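PDB 3QKI: glucose-6-phosphate isomerase from Plasmodium falciparum, which probably catalyses the reversible interconversion of alpha-D-glucose 6-phosphate and beta-D-fructose 6-phosphate, an early step of glycolysis. Local coordinates for residues A[176-190]-A[383-395]. Sequence-based numbering, arbitrary orientation.
Sequences GSYLGTEFVYEAMKY and QNLLKFSAHIQQL
F183 and F388 lie side by side between two nearly antiparallel helical segments, 179-190 and 388-395, whose axes approach to 8.3 Å. CD1 of F388 sits over one face of the F183 ring, 3.4 Å from F183 CE1, with the ring planes inclined at 58°, while CD2 of L385 meets the F183 ring at its edge and also rests on the methyl of A187. H391 completes the aromatic cluster: its ring is almost parallel to that of F183 but displaced, little of one facing the other. With CG anti to the backbone N (chi1 173°), the imidazole instead turns a face to the glycine backbone, and G180 CA lies 3.7 Å from the H391 ring centroid in a CH-pi contact. Beyond it, the CD1 branch of L179 packs on Q394, and its CD2 branch reaches the methyl of A390.

Along another flank, the aliphatic part of K387 runs across E182 and beside E186; K387 CG lies 3.8 Å from E182 CG. K387 NZ and E182 OE1, 4.6 Å apart, form no salt bridge, though their opposite charges probably attract. Water bridges the polar backbone: one molecule donates to L179 O and K387 O, another joins F183 O, N384 O and K387 N. At the far end, the N384 and Y190 side chains cross at about a right angle, amide and ring planes only 16° apart; R233 of the second subunit binds N384 OD1 and pairs with E186.

At the opposite end a further water accepts from G176 N and from Q394 NE2, the latter also bonded to E398. G176, S177, Q394 and E398 belong to the beta-D-fructose 6-phosphate site. Q394 also packs on H429 of the second subunit, placing that site at the dimer interface, as in other phosphoglucose isomerases. The helix pair itself packs between the fold's two sheet-containing halves.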
loop_
_atom_site.group_PDB
_atom_site.type_symbol
_atom_site.label_atom_id
_atom_site.label_comp_id
_atom_site.label_asym_id
_atom_site.label_seq_id
_atom_site.Cartn_x
_atom_site.Cartn_y
_atom_site.Cartn_z
ATOM N N GLY A 176 -1.368 -12.521 9.348
ATOM C CA GLY A 176 -0.065 -12.811 9.956
ATOM C C GLY A 176 0.632 -14.052 9.434
ATOM O O GLY A 176 1.851 -14.174 9.564
ATOM N N SER A 177 -0.141 -14.972 8.824
ATOM C CA SER A 177 0.400 -16.193 8.243
ATOM C C SER A 177 1.213 -15.988 6.963
ATOM O O SER A 177 1.882 -16.922 6.530
ATOM C CB SER A 177 -0.689 -17.242 8.073
ATOM O OG SER A 177 -1.086 -17.658 9.366
ATOM N N TYR A 178 1.199 -14.775 6.373
ATOM C CA TYR A 178 2.045 -14.467 5.209
ATOM C C TYR A 178 2.664 -13.056 5.177
ATOM O O TYR A 178 3.653 -12.896 4.479
ATOM C CB TYR A 178 1.324 -14.731 3.877
ATOM C CG TYR A 178 0.467 -13.571 3.447
ATOM C CD1 TYR A 178 0.895 -12.690 2.456
ATOM C CD2 TYR A 178 -0.740 -13.301 4.084
ATOM C CE1 TYR A 178 0.126 -11.576 2.098
ATOM C CE2 TYR A 178 -1.488 -12.168 3.766
ATOM C CZ TYR A 178 -1.059 -11.318 2.764
ATOM O OH TYR A 178 -1.851 -10.256 2.411
ATOM N N LEU A 179 2.046 -12.028 5.806
ATOM C CA LEU A 179 2.563 -10.649 5.717
ATOM C C LEU A 179 4.034 -10.486 6.080
ATOM O O LEU A 179 4.788 -9.896 5.318
ATOM C CB LEU A 179 1.661 -9.606 6.417
ATOM C CG LEU A 179 0.313 -9.309 5.724
ATOM C CD1 LEU A 179 -0.645 -8.595 6.665
ATOM C CD2 LEU A 179 0.490 -8.494 4.447
ATOM N N GLY A 180 4.430 -11.039 7.215
ATOM C CA GLY A 180 5.826 -10.990 7.639
ATOM C C GLY A 180 6.713 -11.771 6.691
ATOM O O GLY A 180 7.770 -11.284 6.277
ATOM N N THR A 181 6.257 -12.974 6.298
ATOM C CA THR A 181 7.001 -13.820 5.367
ATOM C C THR A 181 7.246 -13.086 4.036
ATOM O O THR A 181 8.384 -13.072 3.571
ATOM C CB THR A 181 6.271 -15.148 5.150
ATOM O OG1 THR A 181 5.926 -15.682 6.424
ATOM C CG2 THR A 181 7.107 -16.162 4.336
ATOM N N GLU A 182 6.187 -12.490 3.438
ATOM C CA GLU A 182 6.331 -11.801 2.167
ATOM C C GLU A 182 7.266 -10.591 2.279
ATOM O O GLU A 182 8.077 -10.354 1.367
ATOM C CB GLU A 182 4.973 -11.439 1.531
ATOM C CG GLU A 182 5.181 -10.798 0.163
ATOM C CD GLU A 182 3.965 -10.761 -0.729
ATOM O OE1 GLU A 182 2.849 -10.550 -0.208
ATOM O OE2 GLU A 182 4.133 -10.925 -1.956
ATOM N N PHE A 183 7.210 -9.876 3.414
ATOM C CA PHE A 183 8.124 -8.755 3.651
ATOM C C PHE A 183 9.567 -9.296 3.540
ATOM O O PHE A 183 10.344 -8.779 2.750
ATOM C CB PHE A 183 7.843 -8.072 5.026
ATOM C CG PHE A 183 9.065 -7.630 5.823
ATOM C CD1 PHE A 183 10.070 -6.868 5.234
ATOM C CD2 PHE A 183 9.219 -7.999 7.154
ATOM C CE1 PHE A 183 11.229 -6.531 5.948
ATOM C CE2 PHE A 183 10.350 -7.609 7.882
ATOM C CZ PHE A 183 11.346 -6.881 7.272
ATOM N N VAL A 184 9.906 -10.336 4.315
ATOM C CA VAL A 184 11.268 -10.904 4.358
ATOM C C VAL A 184 11.670 -11.524 3.025
ATOM O O VAL A 184 12.803 -11.345 2.591
ATOM C CB VAL A 184 11.496 -11.873 5.555
ATOM C CG1 VAL A 184 12.945 -12.390 5.586
ATOM C CG2 VAL A 184 11.153 -11.198 6.882
ATOM N N TYR A 185 10.745 -12.221 2.365
ATOM C CA TYR A 185 10.991 -12.841 1.086
ATOM C C TYR A 185 11.426 -11.791 0.024
ATOM O O TYR A 185 12.495 -11.904 -0.575
ATOM C CB TYR A 185 9.761 -13.648 0.623
ATOM C CG TYR A 185 9.985 -14.238 -0.745
ATOM C CD1 TYR A 185 10.922 -15.259 -0.942
ATOM C CD2 TYR A 185 9.339 -13.714 -1.865
ATOM C CE1 TYR A 185 11.200 -15.743 -2.209
ATOM C CE2 TYR A 185 9.619 -14.188 -3.140
ATOM C CZ TYR A 185 10.538 -15.213 -3.303
ATOM O OH TYR A 185 10.753 -15.739 -4.538
ATOM N N GLU A 186 10.606 -10.781 -0.181
ATOM C CA GLU A 186 10.913 -9.713 -1.128
ATOM C C GLU A 186 12.168 -8.912 -0.735
ATOM O O GLU A 186 12.932 -8.520 -1.612
ATOM C CB GLU A 186 9.696 -8.797 -1.308
ATOM C CG GLU A 186 8.578 -9.455 -2.105
ATOM C CD GLU A 186 8.920 -9.792 -3.543
ATOM O OE1 GLU A 186 9.736 -9.070 -4.162
ATOM O OE2 GLU A 186 8.390 -10.807 -4.043
ATOM N N ALA A 187 12.384 -8.695 0.571
ATOM C CA ALA A 187 13.539 -7.947 1.054
ATOM C C ALA A 187 14.859 -8.659 0.763
ATOM O O ALA A 187 15.840 -8.023 0.388
ATOM C CB ALA A 187 13.416 -7.708 2.551
ATOM N N MET A 188 14.872 -9.973 0.973
ATOM C CA MET A 188 16.073 -10.797 0.924
ATOM C C MET A 188 16.383 -11.533 -0.378
ATOM O O MET A 188 17.531 -11.932 -0.567
ATOM C CB MET A 188 16.067 -11.782 2.113
ATOM C CG MET A 188 16.056 -11.101 3.490
ATOM S SD MET A 188 17.139 -9.628 3.639
ATOM C CE MET A 188 18.723 -10.356 3.195
ATOM N N LYS A 189 15.384 -11.794 -1.216
ATOM C CA LYS A 189 15.613 -12.586 -2.420
ATOM C C LYS A 189 16.765 -12.142 -3.312
ATOM O O LYS A 189 17.560 -12.986 -3.718
ATOM C CB LYS A 189 14.323 -12.911 -3.185
ATOM C CG LYS A 189 13.715 -11.731 -3.961
ATOM C CD LYS A 189 12.378 -12.167 -4.595
ATOM C CE LYS A 189 11.948 -11.202 -5.670
ATOM N NZ LYS A 189 10.500 -11.363 -5.996
ATOM N N TYR A 190 16.885 -10.823 -3.573
ATOM C CA TYR A 190 17.961 -10.301 -4.417
ATOM C C TYR A 190 19.285 -10.338 -3.721
ATOM O O TYR A 190 20.294 -10.522 -4.386
ATOM C CB TYR A 190 17.632 -8.925 -5.018
ATOM C CG TYR A 190 16.659 -9.071 -6.164
ATOM C CD1 TYR A 190 17.065 -9.617 -7.383
ATOM C CD2 TYR A 190 15.307 -8.779 -6.000
ATOM C CE1 TYR A 190 16.173 -9.773 -8.441
ATOM C CE2 TYR A 190 14.397 -8.954 -7.050
ATOM C CZ TYR A 190 14.840 -9.438 -8.274
ATOM O OH TYR A 190 13.938 -9.652 -9.303
ATOM N N GLN A 383 13.677 -0.327 -2.899
ATOM C CA GLN A 383 12.610 -1.057 -3.574
ATOM C C GLN A 383 12.398 -2.505 -3.056
ATOM O O GLN A 383 11.259 -2.969 -3.061
ATOM C CB GLN A 383 12.771 -0.993 -5.099
ATOM C CG GLN A 383 11.573 -1.531 -5.895
ATOM C CD GLN A 383 10.296 -0.738 -5.713
ATOM O OE1 GLN A 383 10.278 0.387 -5.224
ATOM N NE2 GLN A 383 9.184 -1.332 -6.065
ATOM N N ASN A 384 13.468 -3.197 -2.575
ATOM C CA ASN A 384 13.301 -4.555 -2.055
ATOM C C ASN A 384 12.476 -4.608 -0.779
ATOM O O ASN A 384 11.933 -5.646 -0.461
ATOM C CB ASN A 384 14.617 -5.352 -2.022
ATOM C CG ASN A 384 15.194 -5.527 -3.411
ATOM O OD1 ASN A 384 14.479 -5.485 -4.405
ATOM N ND2 ASN A 384 16.496 -5.672 -3.525
ATOM N N LEU A 385 12.300 -3.448 -0.108
ATOM C CA LEU A 385 11.434 -3.315 1.062
ATOM C C LEU A 385 9.966 -2.966 0.655
ATOM O O LEU A 385 9.207 -2.523 1.503
ATOM C CB LEU A 385 12.028 -2.320 2.082
ATOM C CG LEU A 385 13.228 -2.879 2.914
ATOM C CD1 LEU A 385 13.795 -1.802 3.818
ATOM C CD2 LEU A 385 12.822 -4.052 3.776
ATOM N N LEU A 386 9.568 -3.206 -0.623
ATOM C CA LEU A 386 8.210 -2.907 -1.099
ATOM C C LEU A 386 7.081 -3.579 -0.313
ATOM O O LEU A 386 5.958 -3.093 -0.353
ATOM C CB LEU A 386 8.017 -3.019 -2.643
ATOM C CG LEU A 386 8.181 -4.395 -3.318
ATOM C CD1 LEU A 386 6.872 -5.054 -3.491
ATOM C CD2 LEU A 386 8.703 -4.242 -4.728
ATOM N N LYS A 387 7.373 -4.660 0.414
ATOM C CA LYS A 387 6.342 -5.352 1.197
ATOM C C LYS A 387 6.482 -5.139 2.711
ATOM O O LYS A 387 5.718 -5.717 3.475
ATOM C CB LYS A 387 6.279 -6.859 0.844
ATOM C CG LYS A 387 5.878 -7.139 -0.592
ATOM C CD LYS A 387 4.445 -6.808 -0.860
ATOM C CE LYS A 387 4.063 -7.051 -2.293
ATOM N NZ LYS A 387 2.659 -6.627 -2.538
ATOM N N PHE A 388 7.409 -4.267 3.133
ATOM C CA PHE A 388 7.635 -3.981 4.565
ATOM C C PHE A 388 6.427 -3.260 5.188
ATOM O O PHE A 388 5.906 -3.725 6.192
ATOM C CB PHE A 388 8.943 -3.179 4.756
ATOM C CG PHE A 388 9.273 -2.821 6.186
ATOM C CD1 PHE A 388 9.472 -3.818 7.149
ATOM C CD2 PHE A 388 9.413 -1.489 6.572
ATOM C CE1 PHE A 388 9.834 -3.482 8.470
ATOM C CE2 PHE A 388 9.751 -1.156 7.900
ATOM C CZ PHE A 388 9.968 -2.157 8.833
ATOM N N SER A 389 5.975 -2.151 4.575
ATOM C CA SER A 389 4.833 -1.308 4.996
ATOM C C SER A 389 3.554 -2.136 5.236
ATOM O O SER A 389 2.871 -1.906 6.239
ATOM C CB SER A 389 4.563 -0.251 3.923
ATOM O OG SER A 389 3.472 0.594 4.223
ATOM N N ALA A 390 3.226 -3.085 4.329
ATOM C CA ALA A 390 2.039 -3.939 4.452
ATOM C C ALA A 390 2.127 -4.785 5.723
ATOM O O ALA A 390 1.116 -4.970 6.397
ATOM C CB ALA A 390 1.884 -4.826 3.219
ATOM N N HIS A 391 3.327 -5.289 6.058
ATOM C CA HIS A 391 3.533 -6.045 7.302
ATOM C C HIS A 391 3.407 -5.098 8.529
ATOM O O HIS A 391 2.654 -5.418 9.453
ATOM C CB HIS A 391 4.906 -6.765 7.332
ATOM C CG HIS A 391 5.185 -7.402 8.668
ATOM N ND1 HIS A 391 4.263 -8.257 9.269
ATOM C CD2 HIS A 391 6.233 -7.237 9.505
ATOM C CE1 HIS A 391 4.810 -8.629 10.414
ATOM N NE2 HIS A 391 5.988 -8.034 10.607
ATOM N N ILE A 392 4.109 -3.947 8.515
ATOM C CA ILE A 392 4.039 -2.947 9.593
ATOM C C ILE A 392 2.598 -2.479 9.847
ATOM O O ILE A 392 2.228 -2.311 11.000
ATOM C CB ILE A 392 5.069 -1.780 9.421
ATOM C CG1 ILE A 392 6.507 -2.332 9.379
ATOM C CG2 ILE A 392 4.923 -0.696 10.517
ATOM C CD1 ILE A 392 6.886 -3.339 10.546
ATOM N N GLN A 393 1.778 -2.360 8.798
ATOM C CA GLN A 393 0.348 -2.013 8.907
ATOM C C GLN A 393 -0.397 -2.966 9.802
ATOM O O GLN A 393 -1.068 -2.493 10.714
ATOM C CB GLN A 393 -0.316 -2.029 7.534
ATOM C CG GLN A 393 -0.444 -0.699 6.935
ATOM C CD GLN A 393 -1.240 -0.769 5.652
ATOM O OE1 GLN A 393 -1.483 -1.841 5.077
ATOM N NE2 GLN A 393 -1.671 0.388 5.185
ATOM N N GLN A 394 -0.285 -4.319 9.580
ATOM C CA GLN A 394 -0.948 -5.275 10.472
ATOM C C GLN A 394 -0.316 -5.262 11.874
ATOM O O GLN A 394 -1.043 -5.157 12.868
ATOM C CB GLN A 394 -0.970 -6.708 9.921
ATOM C CG GLN A 394 -1.568 -7.674 10.977
ATOM C CD GLN A 394 -1.576 -9.115 10.619
ATOM O OE1 GLN A 394 -0.687 -9.603 9.960
ATOM N NE2 GLN A 394 -2.594 -9.834 11.072
ATOM N N LEU A 395 1.025 -5.368 11.951
ATOM C CA LEU A 395 1.765 -5.403 13.209
ATOM C C LEU A 395 1.359 -4.243 14.119
ATOM O O LEU A 395 1.042 -4.469 15.275
ATOM C CB LEU A 395 3.286 -5.414 12.954
ATOM C CG LEU A 395 4.199 -5.361 14.209
ATOM C CD1 LEU A 395 4.026 -6.593 15.083
ATOM C CD2 LEU A 395 5.650 -5.226 13.812
HETATM O O HOH W 1 -3.310 -12.911 11.393
HETATM O O HOH W 2 4.086 -7.859 3.589
HETATM O O HOH W 3 9.837 -6.212 1.327
#